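Local coordinates for protein probable enoyl-CoA hydratase/isomerase (Mycobacterium abscessus, PDB 3SWX) that probably acts on enoyl-CoA thioesters as a hydratase or isomerase of the crotonase-like family, its exact substrate and reaction not being established, at residues R206-L210 with E261-R265; R217-L221 with A230-L234. All blocks are in the same frame, centred on the assembly; numbering follows the deposited sequence.

Contact 1 (R206-L210 with E261-R265); sequences RQAPL and EFVGR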
loop_
_atom_site.group_PDB
_atom_site.type_symbol
_atom_site.label_atom_id
_atom_site.label_comp_id
_atom_site.label_asym_id
_atom_site.label_seq_id
_atom_site.Cartn_x
_atom_site.Cartn_y
_atom_site.Cartn_z
ATOM N N ARG B 206 -27.294 -5.091 4.122
ATOM C CA ARG B 206 -28.194 -4.111 4.739
ATOM C C ARG B 206 -27.891 -2.679 4.254
ATOM O O ARG B 206 -28.674 -1.762 4.505
ATOM C CB ARG B 206 -28.105 -4.145 6.280
ATOM C CG ARG B 206 -28.534 -5.450 6.930
ATOM C CD ARG B 206 -28.723 -5.316 8.442
ATOM N NE ARG B 206 -27.469 -5.017 9.131
ATOM C CZ ARG B 206 -26.559 -5.925 9.507
ATOM N NH1 ARG B 206 -25.466 -5.514 10.137
ATOM N NH2 ARG B 206 -26.729 -7.230 9.264
ATOM N N GLN B 207 -26.763 -2.482 3.558
ATOM C CA GLN B 207 -26.415 -1.156 3.053
ATOM C C GLN B 207 -26.991 -0.946 1.651
ATOM O O GLN B 207 -27.500 -1.882 1.020
ATOM C CB GLN B 207 -24.900 -0.967 3.053
ATOM C CG GLN B 207 -24.233 -1.518 4.321
ATOM C CD GLN B 207 -24.854 -0.981 5.598
ATOM O OE1 GLN B 207 -25.100 0.222 5.723
ATOM N NE2 GLN B 207 -25.094 -1.863 6.556
ATOM N N ALA B 208 -26.921 0.289 1.171
ATOM C CA ALA B 208 -27.534 0.632 -0.114
ATOM C C ALA B 208 -26.709 0.052 -1.250
ATOM O O ALA B 208 -25.579 0.491 -1.434
ATOM C CB ALA B 208 -27.633 2.141 -0.256
ATOM N N PRO B 209 -27.264 -0.933 -2.014
ATOM C CA PRO B 209 -26.513 -1.612 -3.059
ATOM C C PRO B 209 -25.827 -0.709 -4.100
ATOM O O PRO B 209 -24.693 -1.005 -4.477
ATOM C CB PRO B 209 -27.562 -2.491 -3.761
ATOM C CG PRO B 209 -28.608 -2.737 -2.736
ATOM C CD PRO B 209 -28.631 -1.483 -1.892
ATOM N N LEU B 210 -26.485 0.353 -4.564
ATOM C CA LEU B 210 -25.877 1.217 -5.588
ATOM C C LEU B 210 -24.690 1.995 -4.999
ATOM O O LEU B 210 -23.762 2.351 -5.704
ATOM C CB LEU B 210 -26.907 2.202 -6.174
ATOM C CG LEU B 210 -28.150 1.642 -6.863
ATOM C CD1 LEU B 210 -29.001 2.810 -7.372
ATOM C CD2 LEU B 210 -27.815 0.666 -7.992
ATOM N N GLU B 261 -34.541 0.404 5.034
ATOM C CA GLU B 261 -34.697 -0.837 4.262
ATOM C C GLU B 261 -34.485 -0.493 2.785
ATOM O O GLU B 261 -35.399 -0.008 2.120
ATOM C CB GLU B 261 -36.104 -1.429 4.451
ATOM N N PHE B 262 -33.283 -0.721 2.270
ATOM C CA PHE B 262 -32.953 -0.302 0.896
ATOM C C PHE B 262 -33.487 -1.268 -0.148
ATOM O O PHE B 262 -33.545 -2.466 0.099
ATOM C CB PHE B 262 -31.442 -0.161 0.728
ATOM C CG PHE B 262 -30.837 0.899 1.607
ATOM C CD1 PHE B 262 -31.138 2.244 1.403
ATOM C CD2 PHE B 262 -29.987 0.556 2.635
ATOM C CE1 PHE B 262 -30.592 3.216 2.211
ATOM C CE2 PHE B 262 -29.410 1.534 3.447
ATOM C CZ PHE B 262 -29.721 2.860 3.241
ATOM N N VAL B 263 -33.848 -0.733 -1.314
ATOM C CA VAL B 263 -34.385 -1.534 -2.430
ATOM C C VAL B 263 -33.448 -1.699 -3.630
ATOM O O VAL B 263 -33.736 -2.495 -4.520
ATOM C CB VAL B 263 -35.724 -0.950 -2.948
ATOM C CG1 VAL B 263 -36.760 -0.982 -1.837
ATOM C CG2 VAL B 263 -35.541 0.470 -3.475
ATOM N N GLY B 264 -32.341 -0.957 -3.671
ATOM C CA GLY B 264 -31.383 -1.092 -4.767
ATOM C C GLY B 264 -31.759 -0.320 -6.028
ATOM O O GLY B 264 -31.441 -0.747 -7.139
ATOM N N ARG B 265 -32.439 0.808 -5.852
ATOM C CA ARG B 265 -32.687 1.742 -6.933
ATOM C C ARG B 265 -32.947 3.120 -6.325
ATOM O O ARG B 265 -33.318 4.087 -6.991
ATOM C CB ARG B 265 -33.871 1.270 -7.788
ATOM C CG ARG B 265 -35.118 0.947 -6.996
ATOM C CD ARG B 265 -36.286 0.576 -7.879
ATOM N NE ARG B 265 -37.515 0.616 -7.096
ATOM C CZ ARG B 265 -38.011 -0.392 -6.376
ATOM N NH1 ARG B 265 -37.418 -1.579 -6.330
ATOM N NH2 ARG B 265 -39.126 -0.211 -5.697
ATOM O OXT ARG B 265 -32.790 3.291 -5.106
#
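Phe262 packs its ring into the bend of Arg206-Ala208 and has the largest share of the contact, so it is worth following outward from the main chain. Its CB sits 4.1 Å from Pro209 CD, beside the proline ring. With chi1 at -63°, CG stands anti to the carbonyl carbon of Phe262 and comes 3.7 Å from Ala208 CA. Beyond that the ring divides its neighbours. One face is taken by the Ala208 methyl in a CH-pi contact, CB lying 3.8 Å from the ring centroid and 6° off the normal. CD2, on the flank, reaches Arg206 O at 3.3 Å, and the oxygen lies at the ring edge, in its plane, roughly in the outward direction of CD2. CE2 follows along the same flank, and CZ ends near the Ala208 methyl.

Further along, the two segments run in nearly the same direction. Pro209 CG rests 3.8 Å from Gly264 CA, close contact over a residue with no side chain, and Leu210 CD1 reaches Arg265 CA at 3.9 Å. No hydrogen bond links the two segments; Asp246 instead takes the backbone N-H groups of Val263 and Gly264. The C-terminal tail thus lies along the start of helix 209-225, where Ala208 is the N-cap, with helix 245-255 alongside and Asn141 of the second subunit packing on Phe262.

Contact 2 (R217-L221 with A230-L234); sequences RNARL and AEEQL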
loop_
_atom_site.group_PDB
_atom_site.type_symbol
_atom_site.label_atom_id
_atom_site.label_comp_id
_atom_site.label_asym_id
_atom_site.label_seq_id
_atom_site.Cartn_x
_atom_site.Cartn_y
_atom_site.Cartn_z
ATOM N N ARG B 217 -16.718 0.485 -7.804
ATOM C CA ARG B 217 -16.461 1.027 -9.138
ATOM C C ARG B 217 -15.423 2.152 -9.117
ATOM O O ARG B 217 -14.457 2.134 -9.884
ATOM C CB ARG B 217 -17.777 1.498 -9.801
ATOM C CG ARG B 217 -17.630 1.951 -11.275
ATOM C CD ARG B 217 -18.983 2.183 -11.972
ATOM N NE ARG B 217 -19.782 3.215 -11.310
ATOM C CZ ARG B 217 -20.872 3.008 -10.566
ATOM N NH1 ARG B 217 -21.361 1.788 -10.351
ATOM N NH2 ARG B 217 -21.475 4.054 -10.015
ATOM N N ASN B 218 -15.595 3.122 -8.235
ATOM C CA ASN B 218 -14.665 4.225 -8.201
ATOM C C ASN B 218 -13.282 3.781 -7.716
ATOM O O ASN B 218 -12.273 4.237 -8.248
ATOM C CB ASN B 218 -15.205 5.355 -7.347
ATOM C CG ASN B 218 -14.433 6.626 -7.534
ATOM O OD1 ASN B 218 -13.490 6.918 -6.782
ATOM N ND2 ASN B 218 -14.809 7.393 -8.568
ATOM N N ALA B 219 -13.251 2.905 -6.702
ATOM C CA ALA B 219 -12.007 2.342 -6.201
ATOM C C ALA B 219 -11.236 1.622 -7.319
ATOM O O ALA B 219 -10.021 1.808 -7.451
ATOM C CB ALA B 219 -12.274 1.373 -5.018
ATOM N N ARG B 220 -11.936 0.811 -8.119
ATOM C CA ARG B 220 -11.282 0.127 -9.240
ATOM C C ARG B 220 -10.781 1.075 -10.325
ATOM O O ARG B 220 -9.715 0.863 -10.881
ATOM C CB ARG B 220 -12.189 -0.900 -9.887
ATOM C CG ARG B 220 -12.491 -2.113 -9.028
ATOM C CD ARG B 220 -13.190 -3.165 -9.877
ATOM N NE ARG B 220 -14.000 -4.098 -9.094
ATOM C CZ ARG B 220 -13.531 -5.050 -8.292
ATOM N NH1 ARG B 220 -12.232 -5.210 -8.119
ATOM N NH2 ARG B 220 -14.384 -5.866 -7.649
ATOM N N LEU B 221 -11.570 2.103 -10.634
ATOM C CA LEU B 221 -11.188 3.118 -11.627
ATOM C C LEU B 221 -9.890 3.814 -11.218
ATOM O O LEU B 221 -9.019 4.032 -12.055
ATOM C CB LEU B 221 -12.300 4.149 -11.810
ATOM C CG LEU B 221 -12.086 5.186 -12.923
ATOM C CD1 LEU B 221 -11.765 4.505 -14.228
ATOM C CD2 LEU B 221 -13.315 6.117 -13.050
ATOM N N ALA B 230 -10.630 8.758 -11.218
ATOM C CA ALA B 230 -11.549 8.498 -10.117
ATOM C C ALA B 230 -12.115 9.813 -9.548
ATOM O O ALA B 230 -13.327 9.947 -9.339
ATOM C CB ALA B 230 -10.853 7.636 -9.032
ATOM N N GLU B 231 -11.243 10.801 -9.353
ATOM C CA GLU B 231 -11.653 12.101 -8.832
ATOM C C GLU B 231 -12.763 12.730 -9.654
ATOM O O GLU B 231 -13.725 13.245 -9.118
ATOM C CB GLU B 231 -10.462 13.058 -8.785
ATOM C CG GLU B 231 -9.596 12.857 -7.576
ATOM C CD GLU B 231 -8.334 13.666 -7.630
ATOM O OE1 GLU B 231 -8.132 14.460 -8.579
ATOM O OE2 GLU B 231 -7.532 13.505 -6.707
ATOM N N GLU B 232 -12.597 12.696 -10.967
ATOM C CA GLU B 232 -13.534 13.290 -11.907
ATOM C C GLU B 232 -14.932 12.678 -11.762
ATOM O O GLU B 232 -15.925 13.326 -11.984
ATOM C CB GLU B 232 -12.967 13.059 -13.328
ATOM C CG GLU B 232 -13.632 13.805 -14.391
ATOM C CD GLU B 232 -13.057 13.522 -15.786
ATOM O OE1 GLU B 232 -12.539 12.413 -16.038
ATOM O OE2 GLU B 232 -13.202 14.413 -16.631
ATOM N N GLN B 233 -15.010 11.416 -11.374
ATOM C CA GLN B 233 -16.299 10.761 -11.177
ATOM C C GLN B 233 -16.941 10.979 -9.795
ATOM O O GLN B 233 -18.095 10.620 -9.617
ATOM C CB GLN B 233 -16.148 9.244 -11.380
ATOM C CG GLN B 233 -15.638 8.834 -12.725
ATOM C CD GLN B 233 -16.543 9.260 -13.834
ATOM O OE1 GLN B 233 -17.736 9.523 -13.614
ATOM N NE2 GLN B 233 -15.996 9.327 -15.051
ATOM N N LEU B 234 -16.212 11.519 -8.815
ATOM C CA LEU B 234 -16.701 11.511 -7.425
ATOM C C LEU B 234 -18.051 12.221 -7.246
ATOM O O LEU B 234 -19.027 11.604 -6.778
ATOM C CB LEU B 234 -15.675 12.125 -6.467
ATOM C CG LEU B 234 -14.393 11.320 -6.244
ATOM C CD1 LEU B 234 -13.407 12.156 -5.459
ATOM C CD2 LEU B 234 -14.697 9.989 -5.542
#
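Asn218 reaches from helix 217-221 to the backbone of helix 230-234 in an antiparallel helical hairpin, part of the C-terminal helical region of this crotonase-like fold. The segment axes approach to 9.4 Å with their directions 154° apart. Asn218 ND2 donates to Ala230 O at 3.1 Å, nearly straight at 175°, and the acceptor lies almost in the plane of the donating amide. On the acceptor side the fit is less regular: ND2 stands tilted out of the carbonyl plane and well off the C=O direction. With chi1 near trans (-167°), Asn218 carries its amide across to the other helix. OD1 lies 3.5 Å from both Ala230 CB and Leu234 CD2 and takes its polar partner from Thr151 of the second subunit.

Beside the amide, Leu221 turns CD2 onto the aliphatic part of Gln233, touching CG at 3.6 Å, with the two side chains crossing at about a right angle. Gln233 CB in turn packs on Asn218 ND2, so an aliphatic carbon lies beside the bonded nitrogen.

From outside the hairpin the second subunit supplies further direct partners. With its Thr151 on OD1, both arms of the buried amide are bonded, which should hold its rotation. Ile152 of the same subunit packs on Ala230, and its Tyr145 hydroxyl bonds Leu234 O. The Ala230 carbonyl also receives a weak bond from Gln233 N, at 3.0 Å from Ala230 O, within its own helix.

Overall arrangement
Past the six-stranded sheet, which ends with strand 186-188, the chain runs through helix 193-205 into the first segment of contact 1, then climbs helix 209-225. It turns back into helix 227-242, and contact 2 closes this short hairpin with eight residues between its segments. After helix 245-255 the chain returns to the base of helix 209-225, where contact 1 closes a wider loop of 50 residues between its segments. Contact 2 is nested inside that loop. The two share helix 209-225, the centres of the two contacts about 20 Å apart, so the start of that helix meets the C terminus and its later turns meet helix 227-242. Both also touch the second subunit.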